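Local coordinates for flagellar brake protein YcgR (Escherichia coli K-12, PDB 5Y6H) that acts as a flagellar brake, binding motor components when loaded with cyclic di-GMP and so slowing swimming, its N-terminal domain being the part involved in FliG binding, at residues Thr74-Gln78 and Gly79-Glu83. Residues are numbered along the deposited sequence; the frame is centred on the assembly and turned at random.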
ATOM      1  N   THR A  74       1.644  -3.674  -3.904  1.00 19.48           N
ATOM      2  CA  THR A  74       1.640  -3.613  -5.362  1.00 20.23           C
ATOM      3  C   THR A  74       0.238  -3.320  -5.879  1.00 16.56           C
ATOM      4  O   THR A  74      -0.761  -3.738  -5.287  1.00 24.89           O
ATOM      5  CB  THR A  74       2.137  -4.932  -5.987  1.00 24.07           C
ATOM      6  OG1 THR A  74       1.402  -6.029  -5.429  1.00 29.17           O
ATOM      7  CG2 THR A  74       3.627  -5.123  -5.695  1.00 20.17           C
ATOM      8  N   ALA A  75       0.175  -2.618  -7.007  1.00 17.80           N
ATOM      9  CA  ALA A  75      -1.090  -2.341  -7.672  1.00 17.53           C
ATOM     10  C   ALA A  75      -0.794  -2.044  -9.132  1.00 17.43           C
ATOM     11  O   ALA A  75       0.186  -1.361  -9.442  1.00 21.51           O
ATOM     12  CB  ALA A  75      -1.834  -1.161  -7.031  1.00 23.08           C
ATOM     13  N   GLU A  76      -1.626  -2.563 -10.031  1.00 17.36           N
ATOM     14  CA  GLU A  76      -1.363  -2.340 -11.444  1.00 20.51           C
ATOM     15  C   GLU A  76      -2.659  -2.283 -12.238  1.00 20.98           C
ATOM     16  O   GLU A  76      -3.629  -2.983 -11.934  1.00 22.54           O
ATOM     17  CB  GLU A  76      -0.445  -3.419 -12.033  1.00 30.51           C
ATOM     18  CG  GLU A  76      -0.904  -4.847 -11.806  1.00 41.29           C
ATOM     19  CD  GLU A  76       0.223  -5.844 -11.998  1.00 51.87           C
ATOM     20  OE1 GLU A  76       0.852  -5.823 -13.077  1.00 52.21           O
ATOM     21  OE2 GLU A  76       0.487  -6.641 -11.073  1.00 54.84           O
ATOM     22  N   THR A  77      -2.655  -1.432 -13.264  1.00 20.66           N
ATOM     23  CA  THR A  77      -3.743  -1.359 -14.229  1.00 17.40           C
ATOM     24  C   THR A  77      -3.202  -0.791 -15.537  1.00 24.15           C
ATOM     25  O   THR A  77      -2.366   0.118 -15.527  1.00 22.52           O
ATOM     26  CB  THR A  77      -4.917  -0.510 -13.711  1.00 20.99           C
ATOM     27  OG1 THR A  77      -5.992  -0.548 -14.658  1.00 23.21           O
ATOM     28  CG2 THR A  77      -4.497   0.939 -13.484  1.00 22.45           C
ATOM     29  N   GLN A  78      -3.662  -1.358 -16.653  1.00 22.32           N
ATOM     30  CA  GLN A  78      -3.356  -0.848 -17.992  1.00 21.93           C
ATOM     31  C   GLN A  78      -1.853  -0.673 -18.211  1.00 25.84           C
ATOM     32  O   GLN A  78      -1.403   0.285 -18.842  1.00 30.96           O
ATOM     33  CB  GLN A  78      -4.103   0.462 -18.252  1.00 23.13           C
ATOM     34  CG  GLN A  78      -5.623   0.342 -18.158  1.00 24.51           C
ATOM     35  CD  GLN A  78      -6.217  -0.581 -19.212  1.00 27.44           C
ATOM     36  OE1 GLN A  78      -5.557  -0.946 -20.190  1.00 26.17           O
ATOM     37  NE2 GLN A  78      -7.473  -0.964 -19.015  1.00 24.09           N
ATOM     38  N   GLY A  79      -1.067  -1.610 -17.682  1.00 26.34           N
ATOM     39  CA  GLY A  79       0.365  -1.624 -17.904  1.00 31.70           C
ATOM     40  C   GLY A  79       1.194  -0.792 -16.947  1.00 30.31           C
ATOM     41  O   GLY A  79       2.427  -0.787 -17.070  1.00 31.77           O
ATOM     42  N   ALA A  80       0.570  -0.088 -16.008  1.00 26.67           N
ATOM     43  CA  ALA A  80       1.275   0.729 -15.030  1.00 22.48           C
ATOM     44  C   ALA A  80       1.205   0.055 -13.669  1.00 21.76           C
ATOM     45  O   ALA A  80       0.117  -0.316 -13.217  1.00 27.65           O
ATOM     46  CB  ALA A  80       0.672   2.133 -14.953  1.00 22.58           C
ATOM     47  N   LYS A  81       2.355  -0.087 -13.010  1.00 23.13           N
ATOM     48  CA  LYS A  81       2.438  -0.764 -11.722  1.00 20.27           C
ATOM     49  C   LYS A  81       2.980   0.182 -10.659  1.00 19.74           C
ATOM     50  O   LYS A  81       3.970   0.885 -10.890  1.00 23.60           O
ATOM     51  CB  LYS A  81       3.327  -2.009 -11.805  1.00 24.92           C
ATOM     52  CG  LYS A  81       3.493  -2.727 -10.469  1.00 27.54           C
ATOM     53  CD  LYS A  81       4.386  -3.950 -10.605  1.00 40.79           C
ATOM     54  CE  LYS A  81       3.566  -5.227 -10.704  1.00 46.93           C
ATOM     55  NZ  LYS A  81       4.417  -6.444 -10.589  1.00 55.76           N
ATOM     56  N   VAL A  82       2.333   0.188  -9.499  1.00 18.24           N
ATOM     57  CA  VAL A  82       2.827   0.869  -8.309  1.00 17.93           C
ATOM     58  C   VAL A  82       3.430  -0.184  -7.391  1.00 18.18           C
ATOM     59  O   VAL A  82       2.837  -1.250  -7.194  1.00 19.83           O
ATOM     60  CB  VAL A  82       1.695   1.635  -7.600  1.00 22.00           C
ATOM     61  CG1 VAL A  82       2.168   2.182  -6.254  1.00 18.93           C
ATOM     62  CG2 VAL A  82       1.163   2.751  -8.493  1.00 24.81           C
ATOM     63  N   GLU A  83       4.615   0.094  -6.845  1.00 16.60           N
ATOM     64  CA  GLU A  83       5.222  -0.804  -5.868  1.00 17.74           C
ATOM     65  C   GLU A  83       5.970   0.001  -4.816  1.00 16.82           C
ATOM     66  O   GLU A  83       6.765   0.883  -5.155  1.00 19.48           O
ATOM     67  CB  GLU A  83       6.174  -1.802  -6.538  1.00 25.62           C
ATOM     68  CG  GLU A  83       6.968  -2.645  -5.548  1.00 29.98           C
ATOM     69  CD  GLU A  83       7.626  -3.851  -6.194  1.00 42.71           C
ATOM     70  OE1 GLU A  83       8.841  -4.052  -5.981  1.00 44.53           O
ATOM     71  OE2 GLU A  83       6.929  -4.601  -6.910  1.00 44.21           O
TER
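E76 and K81 are cross-strand neighbours, a non-hydrogen-bonded pair in a beta hairpin of the PilZN domain, where strands 71-77 and 80-86 join through a two-residue loop, Q78-G79, in a type I' turn. Their long, oppositely charged side chains, suited to an outward-facing pair, rise side by side from the same face. CG of E76 sits between its own N and C (chi1 53°), while K81 sends CG anti to N and kinks at chi3 (-100°), which lays K81 CE against the carboxylate, 3.4 Å from E76 OE2. K81 NZ stays 4.0 Å from E76 OE2, a long salt bridge. A methionine in place of K81 would probably leave the E76 carboxylate without this opposite charge. Farther along this face, CG2 of T74, whose beta-branching suits an extended strand, lies beside E83 OE2, which Y4 OH holds by a hydrogen bond. The opposite face carries A75 and V82, small and branched apolar residues suited to packing beneath helix 13-26, on L23 and V19 respectively. At the turn, G79 has a positive phi (87°) at which a CB would clash with Q78 O; glycine fits. Paired bonds close the hairpin: T77 N bonds A80 O and A80 N bonds T77 O, each at 3.0 Å.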